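Local coordinates for protein branched-chain phosphotransacylase (Enterococcus faecalis, PDB 1YCO) that probably transfers branched-chain acyl groups between coenzyme A and phosphate, at residues A[127-130]-A[131-135]; A[136-139]-A[140-144]; A[167-170]-A[171-174]; A[261-264]-A[265-269]. All blocks are in the same frame, centred on the assembly; numbering follows the deposited sequence.

Interaction 1: residues A[127-130]-A[131-135]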
ATOM      1  N   GLN A 127       2.418   4.666 -19.985  1.00 34.56           N
ATOM      2  CA  GLN A 127       3.101   3.480 -20.458  1.00 33.88           C
ATOM      3  C   GLN A 127       4.573   3.742 -20.769  1.00 33.69           C
ATOM      4  O   GLN A 127       5.437   2.914 -20.484  1.00 32.90           O
ATOM      5  CB  GLN A 127       2.401   2.939 -21.696  1.00 34.85           C
ATOM      6  CG  GLN A 127       3.134   1.795 -22.365  1.00 38.84           C
ATOM      7  CD  GLN A 127       2.344   1.212 -23.512  1.00 40.91           C
ATOM      8  OE1 GLN A 127       1.319   1.768 -23.911  1.00 42.71           O
ATOM      9  NE2 GLN A 127       2.816   0.090 -24.056  1.00 41.92           N
ATOM     10  N   ALA A 128       4.860   4.897 -21.359  1.00 32.57           N
ATOM     11  CA  ALA A 128       6.232   5.232 -21.718  1.00 30.99           C
ATOM     12  C   ALA A 128       7.082   5.407 -20.458  1.00 29.90           C
ATOM     13  O   ALA A 128       8.215   4.932 -20.380  1.00 27.89           O
ATOM     14  CB  ALA A 128       6.255   6.504 -22.559  1.00 31.69           C
ATOM     15  N   THR A 129       6.510   6.096 -19.479  1.00 28.76           N
ATOM     16  CA  THR A 129       7.174   6.341 -18.216  1.00 29.44           C
ATOM     17  C   THR A 129       7.425   5.058 -17.421  1.00 29.73           C
ATOM     18  O   THR A 129       8.517   4.842 -16.868  1.00 28.77           O
ATOM     19  CB  THR A 129       6.352   7.290 -17.363  1.00 30.12           C
ATOM     20  OG1 THR A 129       6.114   8.490 -18.102  1.00 32.58           O
ATOM     21  CG2 THR A 129       7.087   7.615 -16.065  1.00 28.76           C
ATOM     22  N   LEU A 130       6.411   4.205 -17.371  1.00 28.97           N
ATOM     23  CA  LEU A 130       6.519   2.955 -16.637  1.00 30.55           C
ATOM     24  C   LEU A 130       7.627   2.138 -17.288  1.00 31.10           C
ATOM     25  O   LEU A 130       8.436   1.530 -16.595  1.00 30.62           O
ATOM     26  CB  LEU A 130       5.178   2.203 -16.671  1.00 32.56           C
ATOM     27  CG  LEU A 130       4.756   1.306 -15.494  1.00 34.32           C
ATOM     28  CD1 LEU A 130       5.632   0.091 -15.438  1.00 36.34           C
ATOM     29  CD2 LEU A 130       4.806   2.079 -14.180  1.00 33.69           C
ATOM     30  N   ILE A 131       7.674   2.154 -18.621  1.00 31.66           N
ATOM     31  CA  ILE A 131       8.708   1.430 -19.358  1.00 32.46           C
ATOM     32  C   ILE A 131      10.104   1.880 -18.903  1.00 33.20           C
ATOM     33  O   ILE A 131      10.978   1.047 -18.670  1.00 33.11           O
ATOM     34  CB  ILE A 131       8.550   1.636 -20.889  1.00 32.69           C
ATOM     35  CG1 ILE A 131       7.366   0.802 -21.391  1.00 32.14           C
ATOM     36  CG2 ILE A 131       9.832   1.248 -21.620  1.00 32.15           C
ATOM     37  CD1 ILE A 131       7.055   0.973 -22.866  1.00 31.59           C
ATOM     38  N   GLU A 132      10.296   3.189 -18.757  1.00 33.02           N
ATOM     39  CA  GLU A 132      11.575   3.721 -18.310  1.00 34.64           C
ATOM     40  C   GLU A 132      11.830   3.402 -16.832  1.00 33.55           C
ATOM     41  O   GLU A 132      12.979   3.222 -16.434  1.00 33.89           O
ATOM     42  CB  GLU A 132      11.640   5.243 -18.521  1.00 38.82           C
ATOM     43  CG  GLU A 132      11.864   5.700 -19.974  1.00 43.44           C
ATOM     44  CD  GLU A 132      13.015   4.966 -20.655  1.00 45.16           C
ATOM     45  OE1 GLU A 132      14.098   4.845 -20.043  1.00 46.65           O
ATOM     46  OE2 GLU A 132      12.832   4.516 -21.806  1.00 46.16           O
ATOM     47  N   ILE A 133      10.766   3.356 -16.024  1.00 31.91           N
ATOM     48  CA  ILE A 133      10.891   3.033 -14.595  1.00 31.25           C
ATOM     49  C   ILE A 133      11.428   1.610 -14.440  1.00 29.33           C
ATOM     50  O   ILE A 133      12.258   1.344 -13.572  1.00 24.67           O
ATOM     51  CB  ILE A 133       9.533   3.135 -13.861  1.00 33.17           C
ATOM     52  CG1 ILE A 133       9.107   4.598 -13.775  1.00 35.43           C
ATOM     53  CG2 ILE A 133       9.628   2.550 -12.461  1.00 30.53           C
ATOM     54  CD1 ILE A 133       7.673   4.777 -13.315  1.00 39.22           C
ATOM     55  N   VAL A 134      10.950   0.715 -15.295  1.00 28.10           N
ATOM     56  CA  VAL A 134      11.381  -0.670 -15.284  1.00 32.01           C
ATOM     57  C   VAL A 134      12.865  -0.707 -15.666  1.00 34.17           C
ATOM     58  O   VAL A 134      13.682  -1.277 -14.948  1.00 35.05           O
ATOM     59  CB  VAL A 134      10.538  -1.518 -16.273  1.00 31.56           C
ATOM     60  CG1 VAL A 134      11.089  -2.926 -16.375  1.00 32.02           C
ATOM     61  CG2 VAL A 134       9.087  -1.562 -15.802  1.00 31.41           C
ATOM     62  N   GLU A 135      13.214  -0.065 -16.774  1.00 36.02           N
ATOM     63  CA  GLU A 135      14.596  -0.020 -17.218  1.00 36.46           C
ATOM     64  C   GLU A 135      15.537   0.455 -16.102  1.00 34.55           C
ATOM     65  O   GLU A 135      16.544  -0.194 -15.825  1.00 33.61           O
ATOM     66  CB  GLU A 135      14.713   0.896 -18.433  1.00 40.41           C
ATOM     67  CG  GLU A 135      13.856   0.446 -19.595  1.00 45.09           C
ATOM     68  CD  GLU A 135      14.337  -0.854 -20.206  1.00 50.89           C
ATOM     69  OE1 GLU A 135      14.585  -1.820 -19.452  1.00 54.00           O
ATOM     70  OE2 GLU A 135      14.463  -0.911 -21.450  1.00 55.19           O
TER
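Leu130 and Ile131 sit next to each other in the first turns of helix 127-143, yet each finds its side-chain partners a turn away. Leu130 forks over the following turn: its CD1 lies 3.8 Å from CG2 of Val134, while CD2 meets CD1 of Ile133 at 4.0 Å. Its first torsion, chi1 -149°, is well off a staggered value and goes with this straddling of two neighbours. Ile131 turns back toward the start of the helix. With CG1 beside its own backbone N (chi1 -75°), that methylene comes to 3.0 Å from Gln127 O, and the CD1 methyl runs alongside the extended Gln127 chain, 4.0 Å from its CG. Gln127 O therefore has a carbon at its flank as well as the backbone N-H of Ile131, a hydrogen bond of 3.0 Å. Three more i to i+4 bonds follow in order, from Glu132, Ile133 and Val134 to Ala128, Thr129 and Leu130. The bond from Ile133 N to Thr129 O measures 2.8 Å and lies in the carbonyl plane; CG1 of Ile133 packs on the same oxygen. Leu130 and Val134 continue inward to Leu153 and Ile151 of strand 150-154, whereas Ile131 reaches His176 of helix 165-177. Such a division of i, i+3 and i+4 contacts is that of an amphipathic alpha-helix lying against a beta-sheet in an alpha/beta fold.

Interaction 2: residues A[136-139]-A[140-144]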
ATOM      1  N   ASN A 136      15.206   1.577 -15.464  1.00 31.70           N
ATOM      2  CA  ASN A 136      16.016   2.116 -14.366  1.00 32.53           C
ATOM      3  C   ASN A 136      16.221   1.070 -13.242  1.00 33.38           C
ATOM      4  O   ASN A 136      17.363   0.837 -12.806  1.00 32.45           O
ATOM      5  CB  ASN A 136      15.365   3.394 -13.788  1.00 33.47           C
ATOM      6  CG  ASN A 136      15.679   4.667 -14.607  1.00 35.82           C
ATOM      7  OD1 ASN A 136      16.101   4.601 -15.769  1.00 38.10           O
ATOM      8  ND2 ASN A 136      15.452   5.831 -13.997  1.00 34.28           N
ATOM      9  N   ALA A 137      15.127   0.445 -12.786  1.00 33.16           N
ATOM     10  CA  ALA A 137      15.192  -0.573 -11.732  1.00 34.45           C
ATOM     11  C   ALA A 137      15.903  -1.834 -12.220  1.00 35.16           C
ATOM     12  O   ALA A 137      16.612  -2.490 -11.451  1.00 35.58           O
ATOM     13  CB  ALA A 137      13.793  -0.918 -11.221  1.00 31.71           C
ATOM     14  N   LYS A 138      15.729  -2.163 -13.496  1.00 36.70           N
ATOM     15  CA  LYS A 138      16.397  -3.331 -14.059  1.00 39.27           C
ATOM     16  C   LYS A 138      17.901  -3.106 -14.040  1.00 39.49           C
ATOM     17  O   LYS A 138      18.666  -4.033 -13.785  1.00 40.67           O
ATOM     18  CB  LYS A 138      15.972  -3.587 -15.507  1.00 38.99           C
ATOM     19  CG  LYS A 138      16.724  -4.762 -16.141  1.00 44.80           C
ATOM     20  CD  LYS A 138      16.698  -4.756 -17.678  1.00 48.05           C
ATOM     21  CE  LYS A 138      17.547  -3.624 -18.245  1.00 50.14           C
ATOM     22  NZ  LYS A 138      17.497  -3.506 -19.733  1.00 51.28           N
ATOM     23  N   GLU A 139      18.323  -1.878 -14.317  1.00 39.83           N
ATOM     24  CA  GLU A 139      19.747  -1.566 -14.337  1.00 42.14           C
ATOM     25  C   GLU A 139      20.350  -1.597 -12.939  1.00 40.35           C
ATOM     26  O   GLU A 139      21.467  -2.083 -12.751  1.00 40.14           O
ATOM     27  CB  GLU A 139      19.977  -0.203 -14.990  1.00 44.62           C
ATOM     28  CG  GLU A 139      19.434  -0.140 -16.411  1.00 50.87           C
ATOM     29  CD  GLU A 139      19.681   1.195 -17.091  1.00 55.66           C
ATOM     30  OE1 GLU A 139      19.559   2.248 -16.420  1.00 58.15           O
ATOM     31  OE2 GLU A 139      19.978   1.190 -18.306  1.00 59.08           O
ATOM     32  N   VAL A 140      19.611  -1.084 -11.962  1.00 37.23           N
ATOM     33  CA  VAL A 140      20.091  -1.093 -10.587  1.00 35.91           C
ATOM     34  C   VAL A 140      20.341  -2.536 -10.139  1.00 37.41           C
ATOM     35  O   VAL A 140      21.382  -2.838  -9.567  1.00 37.22           O
ATOM     36  CB  VAL A 140      19.074  -0.441  -9.624  1.00 34.53           C
ATOM     37  CG1 VAL A 140      19.509  -0.659  -8.174  1.00 31.59           C
ATOM     38  CG2 VAL A 140      18.976   1.045  -9.916  1.00 34.07           C
ATOM     39  N   ALA A 141      19.383  -3.423 -10.405  1.00 36.19           N
ATOM     40  CA  ALA A 141      19.530  -4.812 -10.016  1.00 37.69           C
ATOM     41  C   ALA A 141      20.725  -5.457 -10.730  1.00 38.87           C
ATOM     42  O   ALA A 141      21.505  -6.179 -10.114  1.00 39.37           O
ATOM     43  CB  ALA A 141      18.245  -5.592 -10.311  1.00 36.64           C
ATOM     44  N   GLN A 142      20.862  -5.205 -12.028  1.00 41.34           N
ATOM     45  CA  GLN A 142      21.974  -5.764 -12.789  1.00 43.72           C
ATOM     46  C   GLN A 142      23.291  -5.258 -12.196  1.00 46.23           C
ATOM     47  O   GLN A 142      24.235  -6.023 -12.017  1.00 47.99           O
ATOM     48  CB  GLN A 142      21.863  -5.380 -14.267  1.00 42.73           C
ATOM     49  CG  GLN A 142      20.686  -6.066 -14.972  1.00 44.77           C
ATOM     50  CD  GLN A 142      20.539  -5.670 -16.443  1.00 46.20           C
ATOM     51  OE1 GLN A 142      20.510  -4.484 -16.783  1.00 47.47           O
ATOM     52  NE2 GLN A 142      20.423  -6.666 -17.315  1.00 46.39           N
ATOM     53  N   LYS A 143      23.336  -3.974 -11.862  1.00 47.19           N
ATOM     54  CA  LYS A 143      24.526  -3.389 -11.278  1.00 49.18           C
ATOM     55  C   LYS A 143      24.776  -3.977  -9.890  1.00 50.49           C
ATOM     56  O   LYS A 143      25.900  -3.955  -9.370  1.00 52.09           O
ATOM     57  CB  LYS A 143      24.366  -1.877 -11.163  1.00 49.85           C
ATOM     58  CG  LYS A 143      25.597  -1.178 -10.647  1.00 52.89           C
ATOM     59  CD  LYS A 143      25.316   0.271 -10.352  1.00 55.93           C
ATOM     60  CE  LYS A 143      25.018   1.072 -11.605  1.00 57.17           C
ATOM     61  NZ  LYS A 143      24.886   2.517 -11.241  1.00 58.39           N
ATOM     62  N   LEU A 144      23.722  -4.511  -9.294  1.00 49.87           N
ATOM     63  CA  LEU A 144      23.796  -5.088  -7.963  1.00 50.22           C
ATOM     64  C   LEU A 144      24.209  -6.561  -7.993  1.00 50.58           C
ATOM     65  O   LEU A 144      24.391  -7.188  -6.949  1.00 49.78           O
ATOM     66  CB  LEU A 144      22.441  -4.921  -7.265  1.00 50.88           C
ATOM     67  CG  LEU A 144      22.405  -4.163  -5.932  1.00 52.94           C
ATOM     68  CD1 LEU A 144      23.147  -2.831  -6.032  1.00 53.69           C
ATOM     69  CD2 LEU A 144      20.949  -3.937  -5.545  1.00 53.80           C
TER
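Lys138 and Gln142, one turn apart, mark the outward side of the last turns of helix 127-143, an amphipathic alpha-helix packed on the mixed sheet of this alpha/beta protein. The backbone bonds form an unbroken i to i+4 series, in which Val140, Ala141, Gln142 and Lys143 donate to Asn136, Ala137, Lys138 and Glu139. The N-H of Ala141 points at Ala137 O with an angle of 167° over 3.1 Å, and Lys143 N to Glu139 O measures 2.8 Å. At Leu144, where the helix gives way to a turn, the amide makes two weak bonds, to Val140 O and Ala141 O.

Van der Waals packing fills the inner face. With CG1 of Val140 anti to the backbone N (chi1 171°), CG2 falls beside that N and rests 3.3 Å from Asn136 O. Ala137 and Ala141 face Ile215 of strand 215-217, and Val140 reaches Val244 of strand 238-244.

Charged ends are engaged outside these turns: Lys138 NZ forms a salt bridge with Glu182, and Glu139 OE2 one with Lys97. Asn136 ND2 is held by Ser101 OG and Ile99 O.

The remaining contact is between long side chains. Lys138 bends at chi3 (70°) and its aliphatic part crosses the Gln142 amide, so that CE of Lys138 comes within 3.4 Å of OE1 of Gln142.

Interaction 3: residues A[167-170]-A[171-174]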
ATOM      1  N   SER A 167      -4.378  -2.478 -14.349  1.00 32.17           N
ATOM      2  CA  SER A 167      -4.404  -3.792 -14.960  1.00 33.79           C
ATOM      3  C   SER A 167      -3.989  -3.662 -16.426  1.00 34.32           C
ATOM      4  O   SER A 167      -3.110  -4.387 -16.907  1.00 35.36           O
ATOM      5  CB  SER A 167      -5.811  -4.386 -14.849  1.00 33.37           C
ATOM      6  OG  SER A 167      -5.839  -5.721 -15.291  1.00 37.18           O
ATOM      7  N   VAL A 168      -4.617  -2.719 -17.121  1.00 35.10           N
ATOM      8  CA  VAL A 168      -4.359  -2.454 -18.540  1.00 34.97           C
ATOM      9  C   VAL A 168      -2.927  -1.983 -18.775  1.00 34.92           C
ATOM     10  O   VAL A 168      -2.276  -2.382 -19.744  1.00 35.97           O
ATOM     11  CB  VAL A 168      -5.339  -1.373 -19.080  1.00 34.09           C
ATOM     12  CG1 VAL A 168      -5.063  -1.086 -20.554  1.00 33.37           C
ATOM     13  CG2 VAL A 168      -6.770  -1.849 -18.895  1.00 34.08           C
ATOM     14  N   LEU A 169      -2.443  -1.121 -17.893  1.00 33.96           N
ATOM     15  CA  LEU A 169      -1.088  -0.633 -18.028  1.00 35.32           C
ATOM     16  C   LEU A 169      -0.105  -1.813 -17.915  1.00 33.81           C
ATOM     17  O   LEU A 169       0.818  -1.933 -18.716  1.00 32.40           O
ATOM     18  CB  LEU A 169      -0.809   0.425 -16.955  1.00 37.16           C
ATOM     19  CG  LEU A 169       0.630   0.964 -16.841  1.00 39.50           C
ATOM     20  CD1 LEU A 169       1.173   1.355 -18.206  1.00 37.44           C
ATOM     21  CD2 LEU A 169       0.635   2.151 -15.890  1.00 39.94           C
ATOM     22  N   ALA A 170      -0.323  -2.687 -16.935  1.00 33.06           N
ATOM     23  CA  ALA A 170       0.537  -3.851 -16.741  1.00 33.95           C
ATOM     24  C   ALA A 170       0.616  -4.696 -18.005  1.00 33.65           C
ATOM     25  O   ALA A 170       1.698  -5.092 -18.441  1.00 34.65           O
ATOM     26  CB  ALA A 170       0.025  -4.708 -15.584  1.00 31.04           C
ATOM     27  N   LYS A 171      -0.540  -4.986 -18.584  1.00 35.41           N
ATOM     28  CA  LYS A 171      -0.594  -5.792 -19.795  1.00 36.75           C
ATOM     29  C   LYS A 171       0.161  -5.149 -20.965  1.00 36.50           C
ATOM     30  O   LYS A 171       0.816  -5.850 -21.728  1.00 36.38           O
ATOM     31  CB  LYS A 171      -2.050  -6.051 -20.199  1.00 38.77           C
ATOM     32  CG  LYS A 171      -2.187  -6.852 -21.490  1.00 43.79           C
ATOM     33  CD  LYS A 171      -3.644  -7.027 -21.913  1.00 47.62           C
ATOM     34  CE  LYS A 171      -4.325  -5.684 -22.196  1.00 49.87           C
ATOM     35  NZ  LYS A 171      -3.602  -4.888 -23.237  1.00 55.17           N
ATOM     36  N   GLU A 172       0.080  -3.827 -21.109  1.00 34.72           N
ATOM     37  CA  GLU A 172       0.775  -3.173 -22.215  1.00 36.85           C
ATOM     38  C   GLU A 172       2.288  -3.174 -22.054  1.00 36.35           C
ATOM     39  O   GLU A 172       3.019  -3.457 -23.000  1.00 37.57           O
ATOM     40  CB  GLU A 172       0.309  -1.736 -22.380  1.00 39.69           C
ATOM     41  CG  GLU A 172      -1.154  -1.582 -22.672  1.00 44.32           C
ATOM     42  CD  GLU A 172      -1.559  -0.130 -22.617  1.00 48.17           C
ATOM     43  OE1 GLU A 172      -1.072   0.569 -21.702  1.00 49.79           O
ATOM     44  OE2 GLU A 172      -2.355   0.317 -23.478  1.00 51.15           O
ATOM     45  N   VAL A 173       2.752  -2.856 -20.852  1.00 36.38           N
ATOM     46  CA  VAL A 173       4.180  -2.813 -20.557  1.00 35.00           C
ATOM     47  C   VAL A 173       4.753  -4.223 -20.679  1.00 34.92           C
ATOM     48  O   VAL A 173       5.902  -4.414 -21.076  1.00 36.28           O
ATOM     49  CB  VAL A 173       4.412  -2.258 -19.128  1.00 36.02           C
ATOM     50  CG1 VAL A 173       5.902  -2.208 -18.801  1.00 34.93           C
ATOM     51  CG2 VAL A 173       3.804  -0.861 -19.019  1.00 34.25           C
ATOM     52  N   THR A 174       3.944  -5.216 -20.329  1.00 35.78           N
ATOM     53  CA  THR A 174       4.369  -6.606 -20.432  1.00 35.60           C
ATOM     54  C   THR A 174       4.613  -6.919 -21.912  1.00 35.51           C
ATOM     55  O   THR A 174       5.670  -7.432 -22.286  1.00 34.75           O
ATOM     56  CB  THR A 174       3.285  -7.563 -19.875  1.00 34.98           C
ATOM     57  OG1 THR A 174       3.100  -7.314 -18.476  1.00 33.97           O
ATOM     58  CG2 THR A 174       3.696  -9.019 -20.075  1.00 35.58           C
TER
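Thr174 folds its hydroxyl back onto the preceding turn, where OG1 donates to Ala170 O at 2.6 Å. A chi1 of -63° places OG1 beside its own backbone N, bringing it to the oxygen that the amide also reaches, Thr174 N to Ala170 O being 2.9 Å. They approach from opposite faces of the carbonyl plane, OG1 standing 41° out of it. Gly187 O of strand 184-189 lies within hydrogen-bonding reach of the same hydroxyl, whose single proton must be shared or alternate between the two carbonyls. A second pair is apolar: Leu169, its CG anti to N (chi1 174°), brings CD1 to 3.5 Å from CG2 of Val173. That valine methyl occupies the position beside its backbone N and packs against Leu169 O at 3.2 Å, an oxygen already taken by the nearly straight N-H of Val173. CG of Glu172 lies beside its backbone N, which directs the otherwise extended chain to the preceding turn, CG 3.2 Å from Val168 O and the carboxylate carbon CD 4.2 Å from CG1 of Val168. Ala170 and Val173 cover Leu153 of strand 150-154. Helix 165-177 thus serves as the connecting helix of a beta-alpha-beta crossover from strand 150-154 to strand 184-189.

Interaction 4: residues A[261-264]-A[265-269]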
ATOM      1  N   SER A 261      17.498   4.601   9.369  1.00 46.37           N
ATOM      2  CA  SER A 261      16.787   4.801   8.119  1.00 45.91           C
ATOM      3  C   SER A 261      17.704   5.471   7.097  1.00 44.23           C
ATOM      4  O   SER A 261      17.818   5.012   5.959  1.00 44.25           O
ATOM      5  CB  SER A 261      15.536   5.649   8.363  1.00 46.83           C
ATOM      6  OG  SER A 261      14.888   5.964   7.147  1.00 49.73           O
ATOM      7  N   LYS A 262      18.361   6.554   7.494  1.00 42.56           N
ATOM      8  CA  LYS A 262      19.264   7.241   6.575  1.00 42.42           C
ATOM      9  C   LYS A 262      20.399   6.300   6.192  1.00 41.14           C
ATOM     10  O   LYS A 262      20.801   6.239   5.030  1.00 42.47           O
ATOM     11  CB  LYS A 262      19.836   8.503   7.225  1.00 42.28           C
ATOM     12  CG  LYS A 262      18.800   9.562   7.526  1.00 46.45           C
ATOM     13  CD  LYS A 262      19.325  10.616   8.497  1.00 49.19           C
ATOM     14  CE  LYS A 262      18.235  11.636   8.819  1.00 50.85           C
ATOM     15  NZ  LYS A 262      18.502  12.414  10.060  1.00 54.07           N
ATOM     16  N   PHE A 263      20.891   5.550   7.173  1.00 39.53           N
ATOM     17  CA  PHE A 263      21.990   4.620   6.952  1.00 40.91           C
ATOM     18  C   PHE A 263      21.663   3.564   5.884  1.00 40.41           C
ATOM     19  O   PHE A 263      22.510   3.231   5.047  1.00 38.74           O
ATOM     20  CB  PHE A 263      22.377   3.935   8.270  1.00 43.20           C
ATOM     21  CG  PHE A 263      23.647   3.142   8.186  1.00 46.61           C
ATOM     22  CD1 PHE A 263      24.861   3.774   7.935  1.00 47.75           C
ATOM     23  CD2 PHE A 263      23.627   1.755   8.328  1.00 48.98           C
ATOM     24  CE1 PHE A 263      26.043   3.036   7.818  1.00 49.91           C
ATOM     25  CE2 PHE A 263      24.800   1.006   8.215  1.00 49.96           C
ATOM     26  CZ  PHE A 263      26.010   1.645   7.958  1.00 50.00           C
ATOM     27  N   HIS A 264      20.436   3.053   5.907  1.00 37.83           N
ATOM     28  CA  HIS A 264      20.026   2.049   4.940  1.00 39.42           C
ATOM     29  C   HIS A 264      20.064   2.589   3.507  1.00 37.32           C
ATOM     30  O   HIS A 264      20.504   1.893   2.593  1.00 35.98           O
ATOM     31  CB  HIS A 264      18.618   1.520   5.257  1.00 41.09           C
ATOM     32  CG  HIS A 264      18.529   0.757   6.544  1.00 47.37           C
ATOM     33  ND1 HIS A 264      19.557  -0.032   7.015  1.00 51.14           N
ATOM     34  CD2 HIS A 264      17.512   0.617   7.429  1.00 47.44           C
ATOM     35  CE1 HIS A 264      19.177  -0.625   8.134  1.00 49.14           C
ATOM     36  NE2 HIS A 264      17.943  -0.249   8.405  1.00 48.54           N
ATOM     37  N   SER A 265      19.598   3.825   3.321  1.00 34.66           N
ATOM     38  CA  SER A 265      19.601   4.447   2.000  1.00 34.35           C
ATOM     39  C   SER A 265      21.042   4.697   1.573  1.00 35.17           C
ATOM     40  O   SER A 265      21.439   4.419   0.432  1.00 33.70           O
ATOM     41  CB  SER A 265      18.823   5.763   2.011  1.00 32.46           C
ATOM     42  OG  SER A 265      17.435   5.517   2.212  1.00 33.39           O
ATOM     43  N   LEU A 266      21.834   5.216   2.504  1.00 35.42           N
ATOM     44  CA  LEU A 266      23.238   5.473   2.225  1.00 37.47           C
ATOM     45  C   LEU A 266      23.927   4.160   1.842  1.00 36.99           C
ATOM     46  O   LEU A 266      24.754   4.112   0.924  1.00 36.91           O
ATOM     47  CB  LEU A 266      23.911   6.093   3.451  1.00 38.14           C
ATOM     48  CG  LEU A 266      25.430   6.231   3.392  1.00 42.07           C
ATOM     49  CD1 LEU A 266      25.870   6.852   2.072  1.00 39.81           C
ATOM     50  CD2 LEU A 266      25.876   7.082   4.574  1.00 42.12           C
ATOM     51  N   ARG A 267      23.552   3.090   2.538  1.00 36.70           N
ATOM     52  CA  ARG A 267      24.117   1.762   2.298  1.00 38.14           C
ATOM     53  C   ARG A 267      23.719   1.279   0.903  1.00 35.32           C
ATOM     54  O   ARG A 267      24.489   0.618   0.204  1.00 33.40           O
ATOM     55  CB  ARG A 267      23.588   0.779   3.353  1.00 42.82           C
ATOM     56  CG  ARG A 267      24.321  -0.557   3.443  1.00 48.30           C
ATOM     57  CD  ARG A 267      25.645  -0.410   4.175  1.00 52.89           C
ATOM     58  NE  ARG A 267      26.071  -1.656   4.811  1.00 56.92           N
ATOM     59  CZ  ARG A 267      25.536  -2.160   5.922  1.00 60.58           C
ATOM     60  NH1 ARG A 267      24.546  -1.525   6.535  1.00 59.44           N
ATOM     61  NH2 ARG A 267      26.000  -3.303   6.430  1.00 62.90           N
ATOM     62  N   PHE A 268      22.495   1.609   0.519  1.00 31.42           N
ATOM     63  CA  PHE A 268      21.976   1.214  -0.773  1.00 29.98           C
ATOM     64  C   PHE A 268      22.734   1.962  -1.873  1.00 29.00           C
ATOM     65  O   PHE A 268      23.105   1.369  -2.885  1.00 30.73           O
ATOM     66  CB  PHE A 268      20.478   1.505  -0.805  1.00 27.67           C
ATOM     67  CG  PHE A 268      19.791   1.057  -2.054  1.00 27.14           C
ATOM     68  CD1 PHE A 268      20.188  -0.096  -2.719  1.00 27.23           C
ATOM     69  CD2 PHE A 268      18.719   1.781  -2.557  1.00 27.48           C
ATOM     70  CE1 PHE A 268      19.528  -0.517  -3.872  1.00 24.86           C
ATOM     71  CE2 PHE A 268      18.054   1.366  -3.713  1.00 25.65           C
ATOM     72  CZ  PHE A 268      18.459   0.217  -4.371  1.00 21.48           C
ATOM     73  N   ALA A 269      22.995   3.248  -1.645  1.00 28.29           N
ATOM     74  CA  ALA A 269      23.713   4.089  -2.605  1.00 29.43           C
ATOM     75  C   ALA A 269      25.164   3.644  -2.786  1.00 29.56           C
ATOM     76  O   ALA A 269      25.666   3.560  -3.914  1.00 28.74           O
ATOM     77  CB  ALA A 269      23.673   5.558  -2.153  1.00 29.53           C
TER
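The Phe263 ring and the Arg267 guanidinium meet obliquely, their planes 46° apart. The touch is carried by one nitrogen: NH1 of Arg267 is 3.0 Å from CE2 of Phe263, with CD2 and CZ of the ring each at 3.8 Å. Arg267 reaches it by bending at chi2 (77°), which folds the chain back along the helix toward the preceding turn. The same ring makes a cation-pi contact with Lys20 and lies against Leu17, both of helix 12-24. The His264 imidazole belongs to the neighbourhood without a charged contact; its ND1 is 5.2 Å from NH1 of Arg267.

The backbone bonds differ in quality. Leu266 N bonds to Lys262 O at 2.9 Å, nearly along the axis of that carbonyl, and Arg267 N to Phe263 O at 2.7 Å. The bond from Phe268 N to His264 O is more bent, its N-H...O angle 140°, while Ser265 N to Ser261 O is weak. Ser265 OG accepts a hydrogen bond from Gly241 N of strand 238-244, and the Phe268 side chain touches Thr242 of that strand. The amphipathic helix 259-274 thus packs its inner side on strand 238-244 of the mixed sheet and strand 250-252 of the parallel sheet, with helix 12-24 beside it, and so joins the two sheets of the alpha/beta fold.

Interactions 1 and 2 are successive turns of helix 127-143, their centres 14 Å apart. Interaction 3 lies beside the first of them, centres 11 Å apart: CD1 of Leu169 touches CA of Gln127 at 3.6 Å, and CG1 of Val173 reaches CD1 of Leu130 at 4.1 Å, so two helices pack side by side over strand 150-154. At its other end helix 127-143 meets interaction 4, where CG1 of Val140 is 4.0 Å from CZ of Phe268, with centres about 17 Å apart. Interactions 3 and 4 stay separate, about 19 Å at their nearest atoms. Helix 127-143 therefore bridges helix 165-177 and helix 259-274.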